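Local coordinates for homocitrate synthase (Sulfolobus acidocaldarius, PDB 6KTQ), which catalyses the aldol-type condensation of 2-oxoglutarate with acetyl-CoA to homocitrate, the first step of lysine biosynthesis through the alpha-aminoadipate pathway, at residues Ala291-Val294 / Glu295-Gly299; Ala174-Gln177 / Tyr178-Glu181. One frame throughout, in Å; residues are numbered along the deposited sequence.

Interaction 1 of 2, residues Ala291-Val294 / Glu295-Gly299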
loop_
_atom_site.group_PDB
_atom_site.type_symbol
_atom_site.label_atom_id
_atom_site.label_comp_id
_atom_site.label_asym_id
_atom_site.label_seq_id
_atom_site.Cartn_x
_atom_site.Cartn_y
_atom_site.Cartn_z
ATOM N N ALA A 291 -6.105 32.454 -5.524
ATOM C CA ALA A 291 -5.185 32.557 -6.654
ATOM C C ALA A 291 -5.141 33.992 -7.207
ATOM O O ALA A 291 -4.081 34.515 -7.573
ATOM C CB ALA A 291 -5.634 31.630 -7.750
ATOM N N SER A 292 -6.318 34.592 -7.307
ATOM C CA SER A 292 -6.446 35.966 -7.828
ATOM C C SER A 292 -5.770 36.995 -6.900
ATOM O O SER A 292 -5.050 37.901 -7.354
ATOM C CB SER A 292 -7.922 36.247 -8.081
ATOM O OG SER A 292 -8.099 37.620 -8.351
ATOM N N LEU A 293 -5.932 36.806 -5.598
ATOM C CA LEU A 293 -5.216 37.607 -4.582
ATOM C C LEU A 293 -3.706 37.537 -4.707
ATOM O O LEU A 293 -3.016 38.551 -4.649
ATOM C CB LEU A 293 -5.627 37.175 -3.182
ATOM C CG LEU A 293 -5.046 37.973 -2.016
ATOM C CD1 LEU A 293 -5.608 39.384 -2.030
ATOM C CD2 LEU A 293 -5.381 37.272 -0.723
ATOM N N VAL A 294 -3.173 36.342 -4.879
ATOM C CA VAL A 294 -1.741 36.190 -4.971
ATOM C C VAL A 294 -1.255 36.753 -6.297
ATOM O O VAL A 294 -0.171 37.312 -6.401
ATOM C CB VAL A 294 -1.326 34.724 -4.766
ATOM C CG1 VAL A 294 0.138 34.521 -5.138
ATOM C CG2 VAL A 294 -1.588 34.321 -3.304
ATOM N N GLU A 295 -2.068 36.594 -7.319
ATOM C CA GLU A 295 -1.723 37.124 -8.612
ATOM C C GLU A 295 -1.609 38.657 -8.521
ATOM O O GLU A 295 -0.630 39.261 -8.982
ATOM C CB GLU A 295 -2.793 36.658 -9.583
ATOM C CG GLU A 295 -2.790 37.244 -10.946
ATOM C CD GLU A 295 -3.838 36.548 -11.800
ATOM O OE1 GLU A 295 -5.009 36.505 -11.379
ATOM O OE2 GLU A 295 -3.480 36.024 -12.863
ATOM N N LYS A 296 -2.571 39.273 -7.859
ATOM C CA LYS A 296 -2.519 40.712 -7.640
ATOM C C LYS A 296 -1.246 41.160 -6.907
ATOM O O LYS A 296 -0.602 42.095 -7.361
ATOM C CB LYS A 296 -3.765 41.149 -6.873
ATOM C CG LYS A 296 -3.896 42.654 -6.638
ATOM C CD LYS A 296 -4.601 42.949 -5.313
ATOM C CE LYS A 296 -6.057 43.306 -5.461
ATOM N NZ LYS A 296 -6.224 44.793 -5.488
ATOM N N TYR A 297 -0.867 40.523 -5.794
ATOM C CA TYR A 297 0.287 40.993 -5.031
ATOM C C TYR A 297 1.637 40.567 -5.606
ATOM O O TYR A 297 2.636 41.283 -5.447
ATOM C CB TYR A 297 0.171 40.584 -3.563
ATOM C CG TYR A 297 -1.016 41.196 -2.850
ATOM C CD1 TYR A 297 -1.548 42.433 -3.250
ATOM C CD2 TYR A 297 -1.592 40.570 -1.747
ATOM C CE1 TYR A 297 -2.612 43.019 -2.573
ATOM C CE2 TYR A 297 -2.680 41.150 -1.080
ATOM C CZ TYR A 297 -3.170 42.379 -1.501
ATOM O OH TYR A 297 -4.243 42.967 -0.865
ATOM N N SER A 298 1.655 39.412 -6.287
ATOM C CA SER A 298 2.886 38.900 -6.881
ATOM C C SER A 298 3.196 39.644 -8.154
ATOM O O SER A 298 4.357 39.766 -8.543
ATOM C CB SER A 298 2.769 37.389 -7.163
ATOM O OG SER A 298 1.875 37.135 -8.245
ATOM N N GLY A 299 2.156 40.131 -8.805
ATOM C CA GLY A 299 2.279 40.779 -10.100
ATOM C C GLY A 299 2.560 39.848 -11.270
ATOM O O GLY A 299 2.875 40.322 -12.352
#
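With chi1 of -176° Leu293 turns CG away from its own N and alongside its carbonyl carbon, while Tyr297, one turn on, sets CG anti to its carbonyl carbon (chi1 -63°); the two side chains thereby lean together. Methyl CD1 of Leu293 rests 3.5 Å from CE2 of the Tyr297 ring and 4.0 Å from its OH, meeting the ring obliquely. Both residues also pack on helix 53-66, Leu293 against Ala62 and Tyr297 against Ile59. A serine in place of Tyr297 would probably leave Leu293 CD1 without its aromatic neighbour and open a gap toward that helix. Ser298 folds its hydroxyl back between its own N and carbonyl carbon, so that OG donates to Val294 O over 2.8 Å, a bond helical serines commonly make. Ser298 N grips the same oxygen, also at 2.8 Å, from the opposite face of the carbonyl plane, and this carbonyl oxygen therefore carries two bonds. Glu295 reaches outside the helix, its OE2 accepting from Leu302 N. Gly299 leaves helical geometry with phi 73°, yet its N still bonds Glu295 O at 2.9 Å. Such a glycine of positive phi right after the last helical residue marks a helix C-terminus, here that of helix 287-298.

Interaction 2 of 2, residues Ala174-Gln177 / Tyr178-Glu181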
loop_
_atom_site.group_PDB
_atom_site.type_symbol
_atom_site.label_atom_id
_atom_site.label_comp_id
_atom_site.label_asym_id
_atom_site.label_seq_id
_atom_site.Cartn_x
_atom_site.Cartn_y
_atom_site.Cartn_z
ATOM N N ALA A 174 20.828 13.097 -3.402
ATOM C CA ALA A 174 21.754 12.715 -2.362
ATOM C C ALA A 174 21.981 11.215 -2.355
ATOM O O ALA A 174 21.142 10.446 -2.804
ATOM C CB ALA A 174 21.233 13.142 -1.005
ATOM N N ASP A 175 23.120 10.819 -1.797
ATOM C CA ASP A 175 23.391 9.407 -1.496
ATOM C C ASP A 175 22.305 8.904 -0.543
ATOM O O ASP A 175 22.113 9.458 0.530
ATOM C CB ASP A 175 24.780 9.281 -0.850
ATOM C CG ASP A 175 25.131 7.827 -0.522
ATOM O OD1 ASP A 175 24.547 7.249 0.426
ATOM O OD2 ASP A 175 25.922 7.265 -1.272
ATOM N N TYR A 176 21.560 7.881 -0.944
ATOM C CA TYR A 176 20.438 7.420 -0.152
ATOM C C TYR A 176 20.826 6.857 1.234
ATOM O O TYR A 176 20.129 7.078 2.222
ATOM C CB TYR A 176 19.614 6.395 -0.931
ATOM C CG TYR A 176 18.301 6.081 -0.269
ATOM C CD1 TYR A 176 17.374 7.081 -0.026
ATOM C CD2 TYR A 176 17.965 4.775 0.105
ATOM C CE1 TYR A 176 16.178 6.797 0.605
ATOM C CE2 TYR A 176 16.759 4.485 0.728
ATOM C CZ TYR A 176 15.867 5.485 0.965
ATOM O OH TYR A 176 14.656 5.216 1.575
ATOM N N GLN A 177 21.940 6.145 1.294
ATOM C CA GLN A 177 22.471 5.705 2.574
ATOM C C GLN A 177 22.734 6.885 3.493
ATOM O O GLN A 177 22.436 6.835 4.686
ATOM C CB GLN A 177 23.775 4.936 2.383
ATOM C CG GLN A 177 23.899 3.792 3.356
ATOM C CD GLN A 177 22.782 2.792 3.154
ATOM O OE1 GLN A 177 22.193 2.284 4.118
ATOM N NE2 GLN A 177 22.457 2.531 1.891
ATOM N N TYR A 178 23.305 7.947 2.935
ATOM C CA TYR A 178 23.568 9.145 3.730
ATOM C C TYR A 178 22.275 9.795 4.169
ATOM O O TYR A 178 22.114 10.144 5.335
ATOM C CB TYR A 178 24.441 10.133 2.965
ATOM C CG TYR A 178 24.814 11.341 3.798
ATOM C CD1 TYR A 178 25.557 11.206 4.998
ATOM C CD2 TYR A 178 24.457 12.618 3.393
ATOM C CE1 TYR A 178 25.895 12.312 5.752
ATOM C CE2 TYR A 178 24.807 13.722 4.133
ATOM C CZ TYR A 178 25.525 13.581 5.306
ATOM O OH TYR A 178 25.856 14.716 6.021
ATOM N N LEU A 179 21.325 9.931 3.243
ATOM C CA LEU A 179 20.006 10.442 3.613
ATOM C C LEU A 179 19.417 9.707 4.821
ATOM O O LEU A 179 18.858 10.326 5.721
ATOM C CB LEU A 179 19.043 10.382 2.415
ATOM C CG LEU A 179 17.622 10.865 2.690
ATOM C CD1 LEU A 179 17.621 12.295 3.188
ATOM C CD2 LEU A 179 16.784 10.727 1.427
ATOM N N LEU A 180 19.527 8.386 4.844
ATOM C CA LEU A 180 18.977 7.617 5.962
ATOM C C LEU A 180 19.695 7.988 7.271
ATOM O O LEU A 180 19.061 8.126 8.315
ATOM C CB LEU A 180 19.128 6.104 5.685
ATOM C CG LEU A 180 18.299 5.506 4.523
ATOM C CD1 LEU A 180 18.530 3.998 4.380
ATOM C CD2 LEU A 180 16.820 5.797 4.728
ATOM N N GLU A 181 21.016 8.122 7.197
ATOM C CA GLU A 181 21.856 8.536 8.337
ATOM C C GLU A 181 21.438 9.955 8.802
ATOM O O GLU A 181 21.278 10.226 10.005
ATOM C CB GLU A 181 23.372 8.541 7.979
ATOM C CG GLU A 181 24.010 7.238 7.448
ATOM C CD GLU A 181 25.443 7.409 6.895
ATOM O OE1 GLU A 181 25.768 6.867 5.795
ATOM O OE2 GLU A 181 26.263 8.085 7.573
#
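Asp175 and Leu179 make the first backbone bond of the turn, Leu179 N lying 2.9 Å from Asp175 O with an N-H...O angle of 169°, and Leu180 N to Tyr176 O and Glu181 N to Gln177 O continue the i to i+4 ladder. The Asp175 side chain swings CG away from its own N (chi1 -179°) and brings OD1 to 2.9 Å from Tyr178 N. The donor meets the anti side of OD1, 15° out of the carboxylate plane; as the residue right before the helix with its side chain accepting from Tyr178 N, Asp175 is the N-cap. The negative carboxylate sits where the helix presents its first N-H groups and would be expected to interact favourably with the dipole there. Its other oxygen makes a long, weak ion pair with Arg143, whose backbone O accepts from Tyr178 OH. The capped helix, 176-189, is the crossover of a beta-alpha-beta unit between strands 163-169 and 193-198 of the catalytic TIM barrel. Tyr176 lays its ring beside the next turn: Leu180 CG stands 4.2 Å above one face, offset toward the rim, and Leu180 CD2 lies 3.9 Å from Tyr176 CZ. Leu179 approaches the ring obliquely from its CD1 side, with 4.0 Å between Leu179 CD2 and Tyr176 CD1. Asp214 OD2 takes a hydrogen bond from the Tyr176 hydroxyl, fixing the far end of the ring against helix 205-218, where Leu211 and Leu215 pack on it. On the solvent-exposed Gln177, OE1 comes to 4.1 Å from Leu180 CD1, a loose contact.

Overall arrangement
From the N terminus, the chain reaches interaction 2 first, at the start of helix 176-189, and interaction 1 later, at the end of helix 287-298. Each joins directly consecutive segments through i to i+4 contacts, so no loop is enclosed; the two stand in series and neither nest nor cross. The centres of interactions 1 and 2 are 38 Å apart, on opposite sides of the chain's centre. Interaction 2 seats a barrel helix between helices 143-159 and 205-218; interaction 1 packs against helix 53-66 and the loop around Asn255. Strands 163-169, 193-198, 223-228 and 249-252, paired in parallel in that order, run from those flanking helix 176-189 to the one whose following loop touches helix 287-298.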